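PDB 2OCD: L-asparaginase I from Vibrio cholerae, which probably hydrolyses L-asparagine to L-aspartate and ammonium, working as a cytoplasmic homotetramer of the asparaginase 1 family. Local coordinates for residues 101-106 against 310-315. Numbering follows the deposited sequence.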
ATOM      1  N   LEU B 101     -13.775  10.010 -26.690  1.00 11.28           N
ATOM      2  CA  LEU B 101     -13.550   9.071 -27.766  1.00 11.37           C
ATOM      3  C   LEU B 101     -14.217   7.726 -27.510  1.00 11.95           C
ATOM      4  O   LEU B 101     -14.574   7.042 -28.486  1.00 13.16           O
ATOM      5  CB  LEU B 101     -12.056   8.840 -28.022  1.00 11.72           C
ATOM      6  CG  LEU B 101     -11.273  10.096 -28.481  1.00 13.51           C
ATOM      7  CD1 LEU B 101      -9.765   9.884 -28.429  1.00  9.00           C
ATOM      8  CD2 LEU B 101     -11.738  10.593 -29.899  1.00 11.45           C
ATOM      9  N   SER B 102     -14.341   7.306 -26.238  1.00 11.54           N
ATOM     10  CA  SER B 102     -14.967   6.027 -25.950  1.00 10.81           C
ATOM     11  C   SER B 102     -16.390   6.038 -26.487  1.00 10.85           C
ATOM     12  O   SER B 102     -16.799   5.062 -27.126  1.00  9.56           O
ATOM     13  CB  SER B 102     -14.945   5.663 -24.480  1.00 10.61           C
ATOM     14  OG  SER B 102     -15.916   6.360 -23.746  1.00  8.59           O
ATOM     15  N   PHE B 103     -17.114   7.143 -26.296  1.00 10.92           N
ATOM     16  CA  PHE B 103     -18.497   7.226 -26.817  1.00 11.67           C
ATOM     17  C   PHE B 103     -18.587   7.482 -28.326  1.00 14.23           C
ATOM     18  O   PHE B 103     -19.452   6.892 -28.999  1.00 14.33           O
ATOM     19  CB  PHE B 103     -19.322   8.223 -26.031  1.00 10.22           C
ATOM     20  CG  PHE B 103     -19.394   7.858 -24.625  1.00 10.29           C
ATOM     21  CD1 PHE B 103     -20.150   6.764 -24.244  1.00  7.41           C
ATOM     22  CD2 PHE B 103     -18.599   8.508 -23.681  1.00 11.24           C
ATOM     23  CE1 PHE B 103     -20.207   6.365 -22.961  1.00  9.44           C
ATOM     24  CE2 PHE B 103     -18.637   8.115 -22.367  1.00 11.11           C
ATOM     25  CZ  PHE B 103     -19.439   7.015 -21.995  1.00 10.81           C
HETATM   26  N   MSE B 104     -17.673   8.306 -28.843  1.00 15.95           N
HETATM   27  CA  MSE B 104     -17.642   8.612 -30.247  1.00 18.53           C
HETATM   28  C   MSE B 104     -17.415   7.421 -31.136  1.00 18.14           C
HETATM   29  O   MSE B 104     -17.921   7.404 -32.257  1.00 18.21           O
HETATM   30  CB  MSE B 104     -16.558   9.639 -30.532  1.00 18.89           C
HETATM   31  CG  MSE B 104     -16.954  11.017 -30.033  1.00 22.36           C
HETATM   32 SE   MSE B 104     -15.573  12.364 -30.200  0.80 26.60          SE
HETATM   33  CE  MSE B 104     -15.752  12.631 -32.121  1.00 21.40           C
ATOM     34  N   PHE B 105     -16.623   6.458 -30.669  1.00 18.13           N
ATOM     35  CA  PHE B 105     -16.337   5.277 -31.455  1.00 17.65           C
ATOM     36  C   PHE B 105     -17.384   4.239 -31.157  1.00 18.30           C
ATOM     37  O   PHE B 105     -17.674   3.939 -30.020  1.00 18.17           O
ATOM     38  CB  PHE B 105     -14.971   4.662 -31.155  1.00 16.83           C
ATOM     39  CG  PHE B 105     -13.799   5.532 -31.501  1.00 16.11           C
ATOM     40  CD1 PHE B 105     -13.782   6.305 -32.644  1.00 15.24           C
ATOM     41  CD2 PHE B 105     -12.671   5.514 -30.711  1.00 14.57           C
ATOM     42  CE1 PHE B 105     -12.698   7.084 -32.940  1.00 12.84           C
ATOM     43  CE2 PHE B 105     -11.589   6.279 -31.023  1.00 14.57           C
ATOM     44  CZ  PHE B 105     -11.606   7.068 -32.129  1.00 14.45           C
ATOM     45  N   GLU B 106     -17.884   3.640 -32.216  1.00 19.28           N
ATOM     46  CA  GLU B 106     -18.938   2.678 -32.144  1.00 20.52           C
ATOM     47  C   GLU B 106     -18.459   1.397 -32.851  1.00 20.01           C
ATOM     48  O   GLU B 106     -18.010   1.441 -33.994  1.00 20.36           O
ATOM     49  CB  GLU B 106     -20.166   3.317 -32.773  1.00 20.05           C
ATOM     50  CG  GLU B 106     -21.135   2.395 -33.424  1.00 23.18           C
ATOM     51  CD  GLU B 106     -22.554   2.969 -33.346  1.00 25.31           C
ATOM     52  OE1 GLU B 106     -23.090   3.004 -32.200  1.00 31.71           O
ATOM     53  OE2 GLU B 106     -23.112   3.384 -34.402  1.00 29.27           O
ATOM     54  N   LEU B 310     -22.818  12.788 -22.075  1.00 12.82           N
ATOM     55  CA  LEU B 310     -23.781  13.840 -22.403  1.00 12.81           C
ATOM     56  C   LEU B 310     -23.453  14.522 -23.754  1.00 13.63           C
ATOM     57  O   LEU B 310     -24.373  14.807 -24.552  1.00 14.91           O
ATOM     58  CB  LEU B 310     -23.888  14.870 -21.265  1.00 12.34           C
ATOM     59  CG  LEU B 310     -24.811  14.555 -20.055  1.00 11.43           C
ATOM     60  CD1 LEU B 310     -24.492  15.430 -18.844  1.00  5.89           C
ATOM     61  CD2 LEU B 310     -26.333  14.639 -20.359  1.00 10.02           C
ATOM     62  N   HIS B 311     -22.166  14.752 -24.044  1.00 13.47           N
ATOM     63  CA  HIS B 311     -21.789  15.438 -25.278  1.00 13.67           C
ATOM     64  C   HIS B 311     -22.019  14.511 -26.482  1.00 13.94           C
ATOM     65  O   HIS B 311     -22.332  14.940 -27.600  1.00 13.05           O
ATOM     66  CB  HIS B 311     -20.314  15.836 -25.281  1.00 14.29           C
ATOM     67  CG  HIS B 311     -19.994  17.195 -24.697  1.00 16.03           C
ATOM     68  ND1 HIS B 311     -19.827  17.410 -23.343  1.00 15.87           N
ATOM     69  CD2 HIS B 311     -19.667  18.371 -25.304  1.00 18.11           C
ATOM     70  CE1 HIS B 311     -19.487  18.677 -23.141  1.00 19.31           C
ATOM     71  NE2 HIS B 311     -19.387  19.282 -24.312  1.00 19.04           N
ATOM     72  N   TYR B 312     -21.780  13.233 -26.264  1.00 14.76           N
ATOM     73  CA  TYR B 312     -22.090  12.212 -27.264  1.00 14.68           C
ATOM     74  C   TYR B 312     -23.560  12.282 -27.590  1.00 14.90           C
ATOM     75  O   TYR B 312     -23.890  12.595 -28.727  1.00 14.67           O
ATOM     76  CB  TYR B 312     -21.726  10.822 -26.764  1.00 14.41           C
ATOM     77  CG  TYR B 312     -22.354   9.712 -27.535  1.00 14.42           C
ATOM     78  CD1 TYR B 312     -22.126   9.573 -28.877  1.00 14.17           C
ATOM     79  CD2 TYR B 312     -23.157   8.778 -26.916  1.00 14.47           C
ATOM     80  CE1 TYR B 312     -22.707   8.546 -29.613  1.00 14.06           C
ATOM     81  CE2 TYR B 312     -23.744   7.738 -27.646  1.00 13.92           C
ATOM     82  CZ  TYR B 312     -23.509   7.632 -28.997  1.00 14.09           C
ATOM     83  OH  TYR B 312     -24.068   6.595 -29.738  1.00 17.14           O
ATOM     84  N   LEU B 313     -24.415  12.047 -26.590  1.00 14.86           N
ATOM     85  CA  LEU B 313     -25.858  11.899 -26.806  1.00 15.61           C
ATOM     86  C   LEU B 313     -26.577  13.183 -27.216  1.00 17.01           C
ATOM     87  O   LEU B 313     -27.444  13.181 -28.121  1.00 17.25           O
ATOM     88  CB  LEU B 313     -26.547  11.358 -25.553  1.00 15.23           C
ATOM     89  CG  LEU B 313     -26.220   9.916 -25.172  1.00 13.20           C
ATOM     90  CD1 LEU B 313     -26.621   9.756 -23.726  1.00 10.10           C
ATOM     91  CD2 LEU B 313     -26.911   8.836 -26.091  1.00 10.27           C
ATOM     92  N   LEU B 314     -26.237  14.284 -26.561  1.00 17.96           N
ATOM     93  CA  LEU B 314     -26.888  15.536 -26.889  1.00 18.85           C
ATOM     94  C   LEU B 314     -26.482  15.996 -28.295  1.00 19.63           C
ATOM     95  O   LEU B 314     -27.142  16.888 -28.848  1.00 19.58           O
ATOM     96  CB  LEU B 314     -26.544  16.613 -25.850  1.00 19.37           C
ATOM     97  CG  LEU B 314     -27.224  16.473 -24.485  1.00 18.72           C
ATOM     98  CD1 LEU B 314     -26.416  17.223 -23.403  1.00 20.47           C
ATOM     99  CD2 LEU B 314     -28.696  16.975 -24.511  1.00 16.12           C
ATOM    100  N   SER B 315     -25.404  15.414 -28.859  1.00 19.90           N
ATOM    101  CA  SER B 315     -24.873  15.813 -30.206  1.00 20.32           C
ATOM    102  C   SER B 315     -25.463  14.993 -31.330  1.00 20.86           C
ATOM    103  O   SER B 315     -25.330  15.337 -32.469  1.00 21.40           O
ATOM    104  CB  SER B 315     -23.328  15.677 -30.299  1.00 20.25           C
ATOM    105  OG  SER B 315     -22.610  16.652 -29.543  1.00 20.18           O
TER
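F103 and Y312 carry this small contact, which buries 151 Å² in all. F103 CA and Y312 CA lie 6.2 Å apart.

The apolar part is made where the two side chains leave the backbone. F103 CB sits 3.6 Å from Y312 CB and 3.7 Å from Y312 CG. The two rings do not stack. F103 has CG opposite its carbonyl carbon and beside its backbone N (chi1 -60°), which leads the phenyl ring away from the helix 303-315. The Y312 side chain takes the other course, with CG opposite the backbone N (chi1 163°), and its ring lies beside the last turn of helix 94-104.

The polar groups meet without a hydrogen bond. F103 O lies over one face of the Y312 ring, offset toward the rim, and is 3.7 Å from Y312 CE1. This is packing of a carbonyl against a ring. F103 O also has a weak hydrogen bond from R332. At the far end of the ring, E106 OE1 is 4.5 Å from Y312 OH, a loose approach. The other carboxylate oxygen, E106 OE2, forms a salt bridge with K204.

Within 310-315, S315 OG donates to H311 O over 2.6 Å. The same hydroxyl is hydrogen-bonded to T209 and Q211.

Strand 105-106 pairs antiparallel with 204-205, and the side chains of both E106 and Y312 touch N206. The contact thus joins the N-terminal and C-terminal domains of the asparaginase fold by packing the end of helix 94-104 and strand 105-106 against Y312 of helix 303-315, away from the predicted active site.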